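Long-range contact in 26S proteasome regulatory subunit rpn10 (Schizosaccharomyces pombe, PDB 2X5N), which binds K48-linked polyubiquitin chains as part of the 26S proteasome and shields them from deubiquitinating enzymes, thereby promoting protein degradation: residues V1-E13 with K39-I53. Sequence-based numbering, arbitrary orientation. Where two conformers were deposited one is given.
Sequences VLEATMILIDNSE and KINDNPENMCGLMTI. With SO4 (sulfate ion), chain B.
The amide of N46 lies flat between E3 O on one face, 3.3 Å from N46 CG, and N43 CB on the other, with L2 CD1 beside OD1 near the amide plane. N46 ND2 gives a hydrogen bond to V1 O at 2.9 Å that lies almost in the amide plane, and a second to K39 O, in the last turn of helix 24-42; OD1 accepts from E3 N at 2.8 Å, the donor standing 51° out of the carbonyl plane. An asparagine suits this place because it can donate and accept at once; a leucine here would probably leave E3 N and V1 O without these partners and loosen the entry to the strand. The carboxylate of E3 suits a site between two cations: K39 NZ meets it from above its plane, 2.8 Å from OE2, while OE1 pairs with R108. K39, long enough to reach from helix to strand, bends at chi2 (-55°), which lays its CE over T5 OG1. Farther along, the backbone hydrogen bonds of a parallel strand pair run from T5 N–M47 O to I53 N–I9 O. G49 leaves room beside M6, whose SD lies 3.8 Å from G49 CA and whose bent chain sets CE against M51 CG. L8 lies alongside M51, apolar beneath helix 86-98; I7, I9 and C48 likewise face helix 24-42. Strands 3-9 and 47-52, joined through that helix, form the beta-alpha-beta crossover that opens the von Willebrand factor A fold.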
loop_
_atom_site.group_PDB
_atom_site.type_symbol
_atom_site.label_atom_id
_atom_site.label_comp_id
_atom_site.label_asym_id
_atom_site.label_seq_id
_atom_site.Cartn_x
_atom_site.Cartn_y
_atom_site.Cartn_z
ATOM N N VAL A 1 -8.358 10.429 12.025
ATOM C CA VAL A 1 -8.344 11.039 10.695
ATOM C C VAL A 1 -9.457 10.489 9.793
ATOM O O VAL A 1 -9.639 9.273 9.705
ATOM C CB VAL A 1 -6.978 10.757 10.015
ATOM C CG1 VAL A 1 -6.907 11.317 8.627
ATOM C CG2 VAL A 1 -5.839 11.324 10.870
ATOM N N LEU A 2 -10.162 11.388 9.105
ATOM C CA LEU A 2 -11.132 11.020 8.094
ATOM C C LEU A 2 -10.438 10.972 6.732
ATOM O O LEU A 2 -10.041 12.004 6.182
ATOM C CB LEU A 2 -12.284 12.016 8.092
ATOM C CG LEU A 2 -13.314 11.810 6.989
ATOM C CD1 LEU A 2 -14.053 10.518 7.170
ATOM C CD2 LEU A 2 -14.319 12.959 7.009
ATOM N N GLU A 3 -10.246 9.753 6.227
ATOM C CA GLU A 3 -9.493 9.530 5.004
ATOM C C GLU A 3 -9.989 8.295 4.241
ATOM O O GLU A 3 -10.506 7.335 4.822
ATOM C CB GLU A 3 -7.980 9.424 5.288
ATOM C CG GLU A 3 -7.576 8.230 6.161
ATOM C CD GLU A 3 -6.099 8.210 6.510
ATOM O OE1 GLU A 3 -5.307 8.915 5.860
ATOM O OE2 GLU A 3 -5.717 7.460 7.435
ATOM N N ALA A 4 -9.803 8.351 2.928
ATOM C CA ALA A 4 -9.983 7.236 2.011
ATOM C C ALA A 4 -8.610 6.711 1.672
ATOM O O ALA A 4 -7.713 7.490 1.311
ATOM C CB ALA A 4 -10.638 7.730 0.730
ATOM N N THR A 5 -8.437 5.399 1.739
ATOM C CA THR A 5 -7.125 4.796 1.545
ATOM C C THR A 5 -7.197 3.742 0.466
ATOM O O THR A 5 -8.000 2.807 0.550
ATOM C CB THR A 5 -6.627 4.120 2.842
ATOM O OG1 THR A 5 -6.590 5.069 3.914
ATOM C CG2 THR A 5 -5.240 3.531 2.695
ATOM N N MET A 6 -6.345 3.888 -0.546
ATOM C CA MET A 6 -6.149 2.823 -1.517
ATOM C C MET A 6 -4.961 1.988 -1.076
ATOM O O MET A 6 -3.858 2.522 -0.911
ATOM C CB MET A 6 -5.899 3.365 -2.923
ATOM C CG MET A 6 -7.104 4.047 -3.573
ATOM S SD MET A 6 -8.539 2.993 -3.777
ATOM C CE MET A 6 -7.945 1.734 -4.785
ATOM N N ILE A 7 -5.206 0.697 -0.874
ATOM C CA ILE A 7 -4.185 -0.263 -0.490
ATOM C C ILE A 7 -3.741 -1.015 -1.747
ATOM O O ILE A 7 -4.550 -1.606 -2.432
ATOM C CB ILE A 7 -4.682 -1.237 0.618
ATOM C CG1 ILE A 7 -5.132 -0.440 1.861
ATOM C CG2 ILE A 7 -3.566 -2.181 0.951
ATOM C CD1 ILE A 7 -5.855 -1.224 2.917
ATOM N N LEU A 8 -2.448 -0.930 -2.041
ATOM C CA LEU A 8 -1.860 -1.466 -3.249
ATOM C C LEU A 8 -0.984 -2.652 -2.890
ATOM O O LEU A 8 0.025 -2.503 -2.177
ATOM C CB LEU A 8 -0.987 -0.409 -3.935
ATOM C CG LEU A 8 -1.710 0.570 -4.871
ATOM C CD1 LEU A 8 -2.926 1.234 -4.200
ATOM C CD2 LEU A 8 -0.752 1.644 -5.367
ATOM N N ILE A 9 -1.366 -3.821 -3.383
ATOM C CA ILE A 9 -0.615 -5.050 -3.123
ATOM C C ILE A 9 0.262 -5.389 -4.313
ATOM O O ILE A 9 -0.102 -5.170 -5.471
ATOM C CB ILE A 9 -1.522 -6.251 -2.745
ATOM C CG1 ILE A 9 -2.555 -6.614 -3.828
ATOM C CG2 ILE A 9 -2.188 -5.959 -1.399
ATOM C CD1 ILE A 9 -3.235 -7.894 -3.532
ATOM N N ASP A 10 1.441 -5.899 -4.000
ATOM C CA ASP A 10 2.366 -6.397 -4.996
ATOM C C ASP A 10 2.033 -7.872 -5.243
ATOM O O ASP A 10 2.193 -8.718 -4.353
ATOM C CB ASP A 10 3.802 -6.179 -4.497
ATOM C CG ASP A 10 4.872 -6.488 -5.533
ATOM O OD1 ASP A 10 4.612 -7.250 -6.489
ATOM O OD2 ASP A 10 5.995 -5.960 -5.362
ATOM N N ASN A 11 1.521 -8.160 -6.436
ATOM C CA ASN A 11 1.286 -9.549 -6.870
ATOM C C ASN A 11 2.192 -9.915 -8.039
ATOM O O ASN A 11 1.786 -10.680 -8.921
ATOM C CB ASN A 11 -0.179 -9.789 -7.230
ATOM C CG ASN A 11 -0.628 -8.971 -8.410
ATOM O OD1 ASN A 11 -0.194 -7.839 -8.583
ATOM N ND2 ASN A 11 -1.540 -9.526 -9.215
ATOM N N SER A 12 3.427 -9.391 -8.032
ATOM C CA SER A 12 4.428 -9.777 -9.026
ATOM C C SER A 12 5.065 -11.121 -8.697
ATOM O O SER A 12 4.909 -11.658 -7.596
ATOM C CB SER A 12 5.528 -8.719 -9.146
ATOM O OG SER A 12 6.437 -8.793 -8.069
ATOM N N GLU A 13 5.822 -11.655 -9.659
ATOM C CA GLU A 13 6.517 -12.920 -9.481
ATOM C C GLU A 13 7.532 -12.864 -8.322
ATOM O O GLU A 13 7.861 -13.894 -7.756
ATOM C CB GLU A 13 7.204 -13.360 -10.772
ATOM C CG GLU A 13 8.297 -12.420 -11.247
ATOM C CD GLU A 13 8.765 -12.694 -12.650
ATOM O OE1 GLU A 13 8.693 -13.852 -13.108
ATOM O OE2 GLU A 13 9.224 -11.737 -13.300
ATOM N N LYS A 39 -7.719 1.676 9.499
ATOM C CA LYS A 39 -8.500 2.733 8.875
ATOM C C LYS A 39 -9.971 2.691 9.321
ATOM O O LYS A 39 -10.549 3.706 9.680
ATOM C CB LYS A 39 -8.413 2.624 7.354
ATOM C CG LYS A 39 -7.001 2.756 6.818
ATOM C CD LYS A 39 -6.340 4.045 7.293
ATOM C CE LYS A 39 -4.918 4.139 6.784
ATOM N NZ LYS A 39 -4.159 5.164 7.549
ATOM N N ILE A 40 -10.579 1.510 9.312
ATOM C CA ILE A 40 -11.990 1.394 9.615
ATOM C C ILE A 40 -12.247 1.768 11.066
ATOM O O ILE A 40 -13.280 2.340 11.406
ATOM C CB ILE A 40 -12.489 -0.049 9.283
ATOM C CG1 ILE A 40 -13.130 -0.077 7.903
ATOM C CG2 ILE A 40 -13.474 -0.578 10.333
ATOM C CD1 ILE A 40 -12.276 0.420 6.846
ATOM N N ASN A 41 -11.279 1.484 11.924
ATOM C CA ASN A 41 -11.427 1.800 13.337
ATOM C C ASN A 41 -11.075 3.254 13.687
ATOM O O ASN A 41 -11.361 3.693 14.803
ATOM C CB ASN A 41 -10.588 0.819 14.179
ATOM C CG ASN A 41 -11.138 -0.615 14.137
ATOM O OD1 ASN A 41 -12.329 -0.830 13.895
ATOM N ND2 ASN A 41 -10.278 -1.593 14.386
ATOM N N ASP A 42 -10.467 3.995 12.756
ATOM C CA ASP A 42 -10.041 5.373 13.031
ATOM C C ASP A 42 -11.190 6.368 12.975
ATOM O O ASP A 42 -11.175 7.385 13.672
ATOM C CB ASP A 42 -8.918 5.817 12.084
ATOM C CG ASP A 42 -7.856 6.660 12.789
ATOM O OD1 ASP A 42 -7.420 6.257 13.888
ATOM O OD2 ASP A 42 -7.410 7.700 12.237
ATOM N N ASN A 43 -12.155 6.102 12.106
ATOM C CA ASN A 43 -13.270 7.005 11.881
ATOM C C ASN A 43 -14.362 6.176 11.233
ATOM O O ASN A 43 -14.082 5.399 10.340
ATOM C CB ASN A 43 -12.824 8.152 10.975
ATOM C CG ASN A 43 -13.889 9.218 10.805
ATOM O OD1 ASN A 43 -14.978 8.952 10.302
ATOM N ND2 ASN A 43 -13.579 10.432 11.225
ATOM N N PRO A 44 -15.614 6.315 11.689
ATOM C CA PRO A 44 -16.748 5.585 11.116
ATOM C C PRO A 44 -17.058 5.683 9.646
ATOM O O PRO A 44 -17.782 4.890 9.063
ATOM C CB PRO A 44 -17.898 5.806 12.101
ATOM C CG PRO A 44 -17.583 7.153 12.659
ATOM C CD PRO A 44 -16.063 7.240 12.744
ATOM N N GLU A 45 -16.533 6.765 9.077
ATOM C CA GLU A 45 -16.720 7.055 7.661
ATOM C C GLU A 45 -15.514 6.737 6.787
ATOM O O GLU A 45 -15.561 6.951 5.576
ATOM C CB GLU A 45 -17.131 8.502 7.502
ATOM C CG GLU A 45 -18.544 8.765 8.001
ATOM C CD GLU A 45 -19.048 10.078 7.509
ATOM O OE1 GLU A 45 -18.547 11.081 8.012
ATOM O OE2 GLU A 45 -19.914 10.099 6.612
ATOM N N ASN A 46 -14.429 6.237 7.365
ATOM C CA ASN A 46 -13.268 5.891 6.545
ATOM C C ASN A 46 -13.585 4.713 5.644
ATOM O O ASN A 46 -14.338 3.803 6.016
ATOM C CB ASN A 46 -12.070 5.553 7.417
ATOM C CG ASN A 46 -11.408 6.778 7.997
ATOM O OD1 ASN A 46 -11.807 7.903 7.718
ATOM N ND2 ASN A 46 -10.376 6.571 8.801
ATOM N N MET A 47 -12.995 4.735 4.459
ATOM C CA MET A 47 -13.173 3.689 3.469
ATOM C C MET A 47 -11.811 3.293 2.941
ATOM O O MET A 47 -10.903 4.109 2.883
ATOM C CB MET A 47 -13.964 4.229 2.278
ATOM C CG MET A 47 -15.267 4.851 2.663
ATOM S SD MET A 47 -16.507 3.577 2.766
ATOM C CE MET A 47 -17.165 3.646 1.101
ATOM N N CYS A 48 -11.698 2.051 2.498
ATOM C CA CYS A 48 -10.518 1.508 1.845
ATOM C C CYS A 48 -10.831 0.838 0.536
ATOM O O CYS A 48 -11.852 0.158 0.449
ATOM C CB CYS A 48 -9.637 0.603 2.708
ATOM S SG CYS A 48 -9.148 1.217 4.279
ATOM N N GLY A 49 -9.942 0.960 -0.436
ATOM C CA GLY A 49 -10.054 0.222 -1.673
ATOM C C GLY A 49 -8.791 -0.602 -1.865
ATOM O O GLY A 49 -7.804 -0.432 -1.130
ATOM N N LEU A 50 -8.826 -1.486 -2.847
ATOM C CA LEU A 50 -7.781 -2.467 -3.054
ATOM C C LEU A 50 -7.372 -2.470 -4.523
ATOM O O LEU A 50 -8.216 -2.558 -5.416
ATOM C CB LEU A 50 -8.251 -3.867 -2.653
ATOM C CG LEU A 50 -7.214 -4.969 -2.781
ATOM C CD1 LEU A 50 -6.055 -4.731 -1.830
ATOM C CD2 LEU A 50 -7.835 -6.341 -2.522
ATOM N N MET A 51 -6.069 -2.397 -4.754
ATOM C CA MET A 51 -5.488 -2.490 -6.077
ATOM C C MET A 51 -4.308 -3.424 -6.040
ATOM O O MET A 51 -3.671 -3.603 -5.005
ATOM C CB MET A 51 -4.907 -1.140 -6.528
ATOM C CG MET A 51 -5.885 -0.161 -7.022
ATOM S SD MET A 51 -5.016 1.335 -7.506
ATOM C CE MET A 51 -3.873 0.761 -8.738
ATOM N N THR A 52 -3.998 -3.999 -7.188
ATOM C CA THR A 52 -2.717 -4.644 -7.409
ATOM C C THR A 52 -1.751 -3.726 -8.151
ATOM O O THR A 52 -2.163 -2.764 -8.816
ATOM C CB THR A 52 -2.878 -5.878 -8.297
ATOM O OG1 THR A 52 -3.336 -5.441 -9.590
ATOM C CG2 THR A 52 -3.841 -6.876 -7.712
ATOM N N ILE A 53 -0.451 -4.039 -8.065
ATOM C CA ILE A 53 0.532 -3.364 -8.908
ATOM C C ILE A 53 1.353 -4.328 -9.741
ATOM O O ILE A 53 2.181 -3.900 -10.528
ATOM C CB ILE A 53 1.440 -2.401 -8.142
ATOM C CG1 ILE A 53 2.353 -3.157 -7.175
ATOM C CG2 ILE A 53 0.614 -1.385 -7.391
ATOM C CD1 ILE A 53 3.528 -2.343 -6.646
HETATM S S SO4 B . -9.782 14.856 10.497
HETATM O O1 SO4 B . -8.669 15.775 10.738
HETATM O O2 SO4 B . -9.841 13.853 11.576
HETATM O O3 SO4 B . -11.001 15.651 10.494
HETATM O O4 SO4 B . -9.576 14.262 9.209
HETATM O O HOH W 1 -11.200 11.438 12.469
HETATM O O HOH W 2 -9.167 4.923 4.998
HETATM O O HOH W 3 -6.696 6.427 9.750
HETATM O O HOH W 4 -2.572 -7.453 -11.221
#